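Local coordinates for protein cpftsy (Physcomitrella patens, PDB 4AK9) that probably acts as the chloroplast receptor of the signal recognition particle, a GTPase that helps deliver proteins to the thylakoid membrane, at residues 28-33 against 53-58; 47-52 against 71-76; 186-191 against 203-208. All blocks are in the same frame, centred on the assembly; numbering follows the deposited sequence.

How the contacts relate
Starting from the N terminus, the chain runs through helices 24-30 and 32-37, then turns back along helix 45-58, and contact 1 closes this first loop by setting 28-33 against 53-58. Contact 2 opens before contact 1 has closed, since 47-52 precedes 53-58 on the same helix; it pairs with 71-76 on helix 63-78, so the two contacts cross. They also touch, through a salt bridge between Glu-53 and Arg-74 and packing of Val-33 on Leu-52, and both border the second subunit. Contact 3 follows in series within the GTPase domain, its centre about 42 and 49 Å from the centres of contacts 1 and 2, and joins helix 184-197 to strand 202-205.

Contact 1 (28-33 against 53-58); sequences ENLAVV and EEVLLV
Val-55 is the knob of this contact, its isopropyl group set among Asn-29, Leu-30, Val-32 and Val-33. The methyl CG1 points away from its own backbone N (chi1 167°), which carries it into the group, where it lies 3.9 Å from Val-33 CG2. The other methyl, CG2, meets Val-32 CG2 at 3.6 Å on the more exposed flank. Val-32 and Val-33 both lie aslant to the knob, and each touches it through its CG2.

The polar part uses the backbone of the same Val-55. Asn-29 reaches across with its amide, and ND2 donates to the carbonyl O of Val-55 at 3.1 Å, with an N-H...O angle of 152°. The acceptor lies almost exactly in the amide plane, whereas the amide nitrogen stands 32° off the plane of the Val-55 carbonyl. ND2 also bonds to Ser-59 OG just beyond the segment, so two partners fix the turn of the amide. Its carbonyl side rests on carbon one helical turn on, where OD1 is 3.5 Å from Val-58 CG1.

The deeper side is purely apolar. Leu-30 and Leu-56 meet at about a right angle through their CD2 methyls, 4.0 Å apart. Leu-30 also touches Phe-317, and Leu-56 touches Phe-61, while Val-33 continues onto Leu-92 of helix 85-101, so the contact merges with the core of the SRP54-type helical bundle and with the C-terminal end of the chain.

The chemistry is thus divided: valine and leucine methyls fit by shape, and one side-chain amide ties helix 24-30 to the backbone of helix 45-58, adding a directional bond whose donor, ND2, is held by both Val-55 O and Ser-59 OG.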
loop_
_atom_site.group_PDB
_atom_site.type_symbol
_atom_site.label_atom_id
_atom_site.label_comp_id
_atom_site.label_asym_id
_atom_site.label_seq_id
_atom_site.Cartn_x
_atom_site.Cartn_y
_atom_site.Cartn_z
ATOM N N GLU A 28 15.388 -0.072 5.899
ATOM C CA GLU A 28 15.812 1.316 5.756
ATOM C C GLU A 28 14.706 2.333 6.037
ATOM O O GLU A 28 14.963 3.381 6.632
ATOM C CB GLU A 28 16.381 1.566 4.369
ATOM C CG GLU A 28 16.671 3.031 4.096
ATOM C CD GLU A 28 17.742 3.219 3.039
ATOM O OE1 GLU A 28 17.927 2.288 2.213
ATOM O OE2 GLU A 28 18.401 4.292 3.042
ATOM N N ASN A 29 13.477 2.054 5.608
ATOM C CA ASN A 29 12.391 2.924 6.061
ATOM C C ASN A 29 12.208 2.802 7.554
ATOM O O ASN A 29 12.048 3.806 8.248
ATOM C CB ASN A 29 11.060 2.652 5.370
ATOM C CG ASN A 29 9.909 3.445 6.008
ATOM O OD1 ASN A 29 9.916 4.689 6.022
ATOM N ND2 ASN A 29 8.935 2.719 6.566
ATOM N N LEU A 30 12.254 1.565 8.056
ATOM C CA LEU A 30 11.971 1.363 9.478
ATOM C C LEU A 30 13.061 1.911 10.409
ATOM O O LEU A 30 12.823 2.056 11.613
ATOM C CB LEU A 30 11.712 -0.090 9.764
ATOM C CG LEU A 30 10.422 -0.645 9.115
ATOM C CD1 LEU A 30 10.335 -2.138 9.388
ATOM C CD2 LEU A 30 9.160 0.084 9.656
ATOM N N ALA A 31 14.224 2.218 9.846
ATOM C CA ALA A 31 15.353 2.727 10.651
ATOM C C ALA A 31 15.070 4.078 11.303
ATOM O O ALA A 31 15.625 4.406 12.364
ATOM C CB ALA A 31 16.624 2.798 9.805
ATOM N N VAL A 32 14.198 4.867 10.698
ATOM C CA VAL A 32 13.886 6.157 11.289
ATOM C C VAL A 32 13.198 6.026 12.656
ATOM O O VAL A 32 13.132 7.006 13.409
ATOM C CB VAL A 32 13.035 7.034 10.350
ATOM C CG1 VAL A 32 13.656 7.064 8.957
ATOM C CG2 VAL A 32 11.608 6.530 10.302
ATOM N N VAL A 33 12.691 4.831 12.973
ATOM C CA VAL A 33 12.014 4.608 14.258
ATOM C C VAL A 33 12.922 4.942 15.447
ATOM O O VAL A 33 12.507 5.641 16.386
ATOM C CB VAL A 33 11.441 3.174 14.369
ATOM C CG1 VAL A 33 11.042 2.843 15.805
ATOM C CG2 VAL A 33 10.220 3.032 13.444
ATOM N N GLU A 53 3.336 5.470 13.919
ATOM C CA GLU A 53 2.325 4.713 13.218
ATOM C C GLU A 53 2.411 4.988 11.719
ATOM O O GLU A 53 2.313 4.038 10.915
ATOM C CB GLU A 53 0.947 5.033 13.733
ATOM C CG GLU A 53 -0.018 3.937 13.469
ATOM C CD GLU A 53 -1.310 4.094 14.229
ATOM O OE1 GLU A 53 -1.305 4.568 15.408
ATOM O OE2 GLU A 53 -2.345 3.750 13.628
ATOM N N GLU A 54 2.638 6.242 11.356
ATOM C CA GLU A 54 2.837 6.619 9.946
ATOM C C GLU A 54 4.090 5.983 9.330
ATOM O O GLU A 54 4.068 5.603 8.182
ATOM C CB GLU A 54 2.824 8.148 9.755
ATOM C CG GLU A 54 1.476 8.773 10.149
ATOM C CD GLU A 54 0.933 9.770 9.122
ATOM O OE1 GLU A 54 1.439 10.923 9.063
ATOM O OE2 GLU A 54 -0.009 9.392 8.376
ATOM N N VAL A 55 5.167 5.811 10.086
ATOM C CA VAL A 55 6.328 5.127 9.561
ATOM C C VAL A 55 5.967 3.671 9.219
ATOM O O VAL A 55 6.329 3.140 8.136
ATOM C CB VAL A 55 7.506 5.217 10.549
ATOM C CG1 VAL A 55 8.583 4.256 10.134
ATOM C CG2 VAL A 55 8.033 6.673 10.568
ATOM N N LEU A 56 5.207 3.027 10.091
ATOM C CA LEU A 56 4.708 1.681 9.806
ATOM C C LEU A 56 3.838 1.612 8.547
ATOM O O LEU A 56 3.974 0.658 7.766
ATOM C CB LEU A 56 3.920 1.109 10.981
ATOM C CG LEU A 56 4.674 1.003 12.321
ATOM C CD1 LEU A 56 3.796 0.292 13.342
ATOM C CD2 LEU A 56 6.014 0.279 12.131
ATOM N N LEU A 57 2.988 2.602 8.339
ATOM C CA LEU A 57 2.119 2.648 7.158
ATOM C C LEU A 57 2.957 2.748 5.877
ATOM O O LEU A 57 2.609 2.134 4.848
ATOM C CB LEU A 57 1.094 3.801 7.246
ATOM C CG LEU A 57 0.011 3.723 8.340
ATOM C CD1 LEU A 57 -0.883 4.982 8.285
ATOM C CD2 LEU A 57 -0.876 2.485 8.229
ATOM N N VAL A 58 4.066 3.461 5.937
ATOM C CA VAL A 58 4.961 3.564 4.797
ATOM C C VAL A 58 5.469 2.172 4.386
ATOM O O VAL A 58 5.586 1.860 3.196
ATOM C CB VAL A 58 6.112 4.561 5.071
ATOM C CG1 VAL A 58 7.108 4.568 3.899
ATOM C CG2 VAL A 58 5.541 5.976 5.344
#

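Contact 2 (47-52 against 71-76); sequences SILDEL and DTIRKD
Arg-74 reaches across from helix 63-78 to Asp-50 on helix 45-58, and NH2 donates to OD1 at 3.1 Å in a salt bridge. The bond is bent, with an N-H...O angle of 135° and OD1 tilted 29° out of the guanidinium plane. Carboxylate and guanidinium are turned 65° against each other. Arg-74 is stretched out from CG to NE, which takes its head across the gap between helices whose axes, over these segments, approach to 10.9 Å. Its strongest partner is Glu-53, which pairs with NH2; Glu-46 pairs with NH1. Asp-50 uses its second oxygen, OD2, to accept from the backbone N of Leu-211 of the second subunit.

Packing against the arginine comes from Leu-49, which slides past it in the opposite direction. Its CB lies over one guanidinium face, toward the rim, 3.5 Å from NH1, while its CD1 lies 3.5 Å from Arg-74 CG.

Apolar packing fills the inner side. Leu-49 CD2 meets Ile-73 CG2 at 4.1 Å, and Leu-52 CD2 approaches Ile-73 CD1 at 4.3 Å; Ile-73 goes on to touch Ile-88 and Asn-95 of helix 85-101.

Were Arg-74 replaced by alanine, Asp-50 OD1, Glu-53 and Glu-46 would probably lose the cation they share, and Leu-49 the aliphatic chain along its flank.

These two nearly antiparallel helices of the SRP54-type bundle are therefore joined by leucine-isoleucine packing inside and by one cation among three carboxylates. Arg-210 of the second subunit brings a like charge close to Arg-74 NH1 and makes a long, weak ion pair with Asp-50 OD2, so the carboxylates probably offset both arginines.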
loop_
_atom_site.group_PDB
_atom_site.type_symbol
_atom_site.label_atom_id
_atom_site.label_comp_id
_atom_site.label_asym_id
_atom_site.label_seq_id
_atom_site.Cartn_x
_atom_site.Cartn_y
_atom_site.Cartn_z
ATOM N N SER A 47 1.988 12.680 19.821
ATOM C CA SER A 47 2.509 13.154 18.536
ATOM C C SER A 47 3.560 12.205 17.954
ATOM O O SER A 47 3.567 11.922 16.729
ATOM C CB SER A 47 3.133 14.551 18.687
ATOM O OG SER A 47 2.132 15.519 18.969
ATOM N N ILE A 48 4.442 11.725 18.825
ATOM C CA ILE A 48 5.524 10.853 18.427
ATOM C C ILE A 48 4.942 9.514 17.974
ATOM O O ILE A 48 5.415 8.937 16.994
ATOM C CB ILE A 48 6.535 10.643 19.577
ATOM C CG1 ILE A 48 7.193 11.969 19.931
ATOM C CG2 ILE A 48 7.608 9.654 19.179
ATOM C CD1 ILE A 48 7.672 12.716 18.733
ATOM N N LEU A 49 3.899 9.050 18.642
ATOM C CA LEU A 49 3.349 7.733 18.344
ATOM C C LEU A 49 2.545 7.799 17.044
ATOM O O LEU A 49 2.491 6.816 16.311
ATOM C CB LEU A 49 2.496 7.168 19.481
ATOM C CG LEU A 49 3.262 6.828 20.771
ATOM C CD1 LEU A 49 2.325 6.276 21.833
ATOM C CD2 LEU A 49 4.355 5.834 20.481
ATOM N N ASP A 50 1.926 8.941 16.768
ATOM C CA ASP A 50 1.307 9.173 15.457
ATOM C C ASP A 50 2.346 9.071 14.363
ATOM O O ASP A 50 2.120 8.398 13.351
ATOM C CB ASP A 50 0.609 10.546 15.392
ATOM C CG ASP A 50 -0.802 10.514 15.977
ATOM O OD1 ASP A 50 -1.199 9.461 16.535
ATOM O OD2 ASP A 50 -1.528 11.538 15.887
ATOM N N GLU A 51 3.473 9.752 14.537
ATOM C CA GLU A 51 4.573 9.675 13.587
ATOM C C GLU A 51 5.077 8.243 13.425
ATOM O O GLU A 51 5.370 7.816 12.296
ATOM C CB GLU A 51 5.731 10.593 13.985
ATOM C CG GLU A 51 5.370 12.072 14.019
ATOM C CD GLU A 51 6.568 12.959 14.350
ATOM O OE1 GLU A 51 7.650 12.744 13.750
ATOM O OE2 GLU A 51 6.427 13.860 15.215
ATOM N N LEU A 52 5.198 7.519 14.537
ATOM C CA LEU A 52 5.595 6.112 14.528
ATOM C C LEU A 52 4.624 5.268 13.691
ATOM O O LEU A 52 5.053 4.450 12.851
ATOM C CB LEU A 52 5.628 5.544 15.957
ATOM C CG LEU A 52 5.906 4.038 16.055
ATOM C CD1 LEU A 52 7.248 3.775 15.413
ATOM C CD2 LEU A 52 5.911 3.560 17.529
ATOM N N ASP A 71 -1.483 1.069 19.403
ATOM C CA ASP A 71 -2.474 1.275 20.468
ATOM C C ASP A 71 -2.064 0.551 21.743
ATOM O O ASP A 71 -2.180 1.099 22.831
ATOM C CB ASP A 71 -3.863 0.843 20.017
ATOM C CG ASP A 71 -4.978 1.671 20.664
ATOM O OD1 ASP A 71 -4.732 2.832 21.072
ATOM O OD2 ASP A 71 -6.109 1.150 20.764
ATOM N N THR A 72 -1.532 -0.661 21.605
ATOM C CA THR A 72 -0.988 -1.399 22.752
ATOM C C THR A 72 0.153 -0.626 23.457
ATOM O O THR A 72 0.250 -0.607 24.700
ATOM C CB THR A 72 -0.478 -2.784 22.282
ATOM O OG1 THR A 72 -1.552 -3.483 21.634
ATOM C CG2 THR A 72 0.007 -3.597 23.451
ATOM N N ILE A 73 1.012 0.008 22.668
ATOM C CA ILE A 73 2.097 0.822 23.193
ATOM C C ILE A 73 1.554 2.040 23.935
ATOM O O ILE A 73 2.051 2.385 25.021
ATOM C CB ILE A 73 3.037 1.284 22.066
ATOM C CG1 ILE A 73 3.739 0.073 21.430
ATOM C CG2 ILE A 73 4.066 2.330 22.549
ATOM C CD1 ILE A 73 4.508 0.437 20.176
ATOM N N ARG A 74 0.548 2.696 23.345
ATOM C CA ARG A 74 -0.110 3.844 23.978
ATOM C C ARG A 74 -0.649 3.476 25.370
ATOM O O ARG A 74 -0.471 4.260 26.315
ATOM C CB ARG A 74 -1.257 4.421 23.112
ATOM C CG ARG A 74 -0.843 4.896 21.704
ATOM C CD ARG A 74 -2.035 5.454 20.865
ATOM N NE ARG A 74 -1.679 5.547 19.445
ATOM C CZ ARG A 74 -1.150 6.624 18.850
ATOM N NH1 ARG A 74 -0.939 7.735 19.550
ATOM N NH2 ARG A 74 -0.838 6.590 17.546
ATOM N N LYS A 75 -1.322 2.320 25.488
ATOM C CA LYS A 75 -1.884 1.875 26.784
ATOM C C LYS A 75 -0.776 1.594 27.793
ATOM O O LYS A 75 -0.887 1.964 28.967
ATOM C CB LYS A 75 -2.731 0.601 26.666
ATOM C CG LYS A 75 -3.615 0.503 25.441
ATOM C CD LYS A 75 -4.926 1.241 25.588
ATOM C CE LYS A 75 -5.824 0.904 24.404
ATOM N NZ LYS A 75 -7.222 1.413 24.576
ATOM N N ASP A 76 0.273 0.907 27.346
ATOM C CA ASP A 76 1.398 0.575 28.225
ATOM C C ASP A 76 2.113 1.838 28.721
ATOM O O ASP A 76 2.625 1.884 29.860
ATOM C CB ASP A 76 2.389 -0.373 27.523
ATOM C CG ASP A 76 1.811 -1.776 27.297
ATOM O OD1 ASP A 76 0.696 -2.064 27.787
ATOM O OD2 ASP A 76 2.477 -2.603 26.635
#

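Contact 3 (186-191 against 203-208); sequences AVLSQA and VLCDTS
Leu-188 of helix 184-197 has the most surface buried here, lying over Cys-205 to Thr-207. Its CG sits opposite the carbonyl carbon (chi1 -65°), which turns the two methyls toward the chain, CD2 over Cys-205 and CD1 nearer Thr-207. CD2 does most of the touching: it is 3.8 Å from Cys-205 CB, and 3.9 Å from the carbonyl O of Asp-206. CD1, on the other prong, comes within 4.3 Å of Thr-207 CG2. Beyond the strand, Leu-188 also meets Ala-150 of strand 147-150 and Cys-224 and Val-228 of helix 215-231.

Cys-205 answers from the sheet. It is a buried residue whose SG, also near the leucine, lies 4.0 Å from Leu-188 CD2, so the thiol takes part as a packing group. Its backbone pairs with Leu-119 of strand 117-123.

One helical turn on, Ala-191 sits above Val-203. Its CB is 4.4 Å from Val-203 CG1, a looser touch than that of the leucine, and it also rests on Leu-148 and Ala-150. Strand 202-205 is parallel to strand 173-175 but separated from it by 147-150, so helix 184-197 makes a beta-alpha-beta crossover that packs over the intervening strand.

The chain then enters a recognisable family sequence. Asp-206, Thr-207 and Ser-208 begin a DTSGR sequence, consistent with the DTxGR motif of SRP GTPases. Thr-207 O accepts from Lys-129 NZ of the likely P-loop, and its OG1 bonds to the backbone O of Ile-121.

No hydrogen bond crosses this contact: the side chains meet through carbon, with the thiol beside them. The polar bonds of Thr-207 turn instead to strand 117-123 and the probable P-loop, so 203-208 meets the helix by apolar packing and spends its hydrogen bonds on other neighbours.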
loop_
_atom_site.group_PDB
_atom_site.type_symbol
_atom_site.label_atom_id
_atom_site.label_comp_id
_atom_site.label_asym_id
_atom_site.label_seq_id
_atom_site.Cartn_x
_atom_site.Cartn_y
_atom_site.Cartn_z
ATOM N N ALA A 186 -7.773 -33.581 -14.593
ATOM C CA ALA A 186 -7.290 -34.887 -15.048
ATOM C C ALA A 186 -5.769 -35.036 -14.903
ATOM O O ALA A 186 -5.275 -36.115 -14.574
ATOM C CB ALA A 186 -7.724 -35.153 -16.477
ATOM N N VAL A 187 -5.036 -33.955 -15.163
ATOM C CA VAL A 187 -3.589 -33.956 -14.980
ATOM C C VAL A 187 -3.249 -34.173 -13.521
ATOM O O VAL A 187 -2.371 -34.983 -13.187
ATOM C CB VAL A 187 -2.960 -32.606 -15.431
ATOM C CG1 VAL A 187 -1.459 -32.562 -15.098
ATOM C CG2 VAL A 187 -3.198 -32.386 -16.911
ATOM N N LEU A 188 -3.928 -33.424 -12.648
ATOM C CA LEU A 188 -3.665 -33.559 -11.229
ATOM C C LEU A 188 -3.983 -34.974 -10.722
ATOM O O LEU A 188 -3.231 -35.532 -9.917
ATOM C CB LEU A 188 -4.412 -32.474 -10.422
ATOM C CG LEU A 188 -3.969 -31.023 -10.694
ATOM C CD1 LEU A 188 -4.409 -30.083 -9.575
ATOM C CD2 LEU A 188 -2.467 -30.942 -10.829
ATOM N N SER A 189 -5.101 -35.540 -11.164
ATOM C CA SER A 189 -5.497 -36.851 -10.650
ATOM C C SER A 189 -4.548 -37.923 -11.162
ATOM O O SER A 189 -4.174 -38.827 -10.422
ATOM C CB SER A 189 -6.971 -37.171 -10.952
ATOM O OG SER A 189 -7.237 -37.222 -12.333
ATOM N N GLN A 190 -4.132 -37.793 -12.418
ATOM C CA GLN A 190 -3.112 -38.670 -12.983
ATOM C C GLN A 190 -1.804 -38.603 -12.186
ATOM O O GLN A 190 -1.192 -39.630 -11.914
ATOM C CB GLN A 190 -2.871 -38.305 -14.447
ATOM C CG GLN A 190 -1.816 -39.165 -15.150
ATOM C CD GLN A 190 -1.633 -38.765 -16.610
ATOM O OE1 GLN A 190 -2.497 -38.096 -17.199
ATOM N NE2 GLN A 190 -0.501 -39.163 -17.199
ATOM N N ALA A 191 -1.366 -37.403 -11.799
ATOM C CA ALA A 191 -0.133 -37.307 -11.026
ATOM C C ALA A 191 -0.281 -37.886 -9.638
ATOM O O ALA A 191 0.646 -38.502 -9.128
ATOM C CB ALA A 191 0.326 -35.848 -10.922
ATOM N N VAL A 203 3.949 -34.660 -3.934
ATOM C CA VAL A 203 3.519 -34.209 -5.243
ATOM C C VAL A 203 3.307 -32.696 -5.150
ATOM O O VAL A 203 2.595 -32.224 -4.263
ATOM C CB VAL A 203 2.183 -34.815 -5.652
ATOM C CG1 VAL A 203 1.746 -34.292 -7.017
ATOM C CG2 VAL A 203 2.261 -36.345 -5.644
ATOM N N LEU A 204 3.933 -31.954 -6.056
ATOM C CA LEU A 204 3.819 -30.488 -6.098
ATOM C C LEU A 204 2.963 -30.104 -7.294
ATOM O O LEU A 204 3.374 -30.261 -8.439
ATOM C CB LEU A 204 5.213 -29.847 -6.215
ATOM C CG LEU A 204 6.000 -29.363 -4.993
ATOM C CD1 LEU A 204 5.532 -30.001 -3.722
ATOM C CD2 LEU A 204 7.540 -29.479 -5.138
ATOM N N CYS A 205 1.759 -29.596 -7.046
ATOM C CA CYS A 205 0.782 -29.309 -8.131
ATOM C C CYS A 205 0.710 -27.846 -8.518
ATOM O O CYS A 205 0.491 -26.986 -7.662
ATOM C CB CYS A 205 -0.639 -29.720 -7.693
ATOM S SG CYS A 205 -0.806 -31.454 -7.213
ATOM N N ASP A 206 0.855 -27.552 -9.799
ATOM C CA ASP A 206 0.567 -26.206 -10.289
ATOM C C ASP A 206 -0.905 -26.145 -10.646
ATOM O O ASP A 206 -1.521 -27.170 -10.929
ATOM C CB ASP A 206 1.415 -25.887 -11.511
ATOM C CG ASP A 206 1.485 -24.386 -11.806
ATOM O OD1 ASP A 206 0.973 -23.575 -10.982
ATOM O OD2 ASP A 206 2.074 -24.024 -12.851
ATOM N N THR A 207 -1.488 -24.950 -10.603
ATOM C CA THR A 207 -2.908 -24.774 -10.931
ATOM C C THR A 207 -3.078 -23.507 -11.751
ATOM O O THR A 207 -2.202 -22.622 -11.738
ATOM C CB THR A 207 -3.789 -24.621 -9.661
ATOM O OG1 THR A 207 -3.311 -23.503 -8.875
ATOM C CG2 THR A 207 -3.751 -25.878 -8.808
ATOM N N SER A 208 -4.202 -23.398 -12.455
ATOM C CA SER A 208 -4.453 -22.180 -13.220
ATOM C C SER A 208 -4.987 -21.095 -12.286
ATOM O O SER A 208 -5.642 -21.387 -11.281
ATOM C CB SER A 208 -5.430 -22.440 -14.357
ATOM O OG SER A 208 -4.955 -23.493 -15.175
#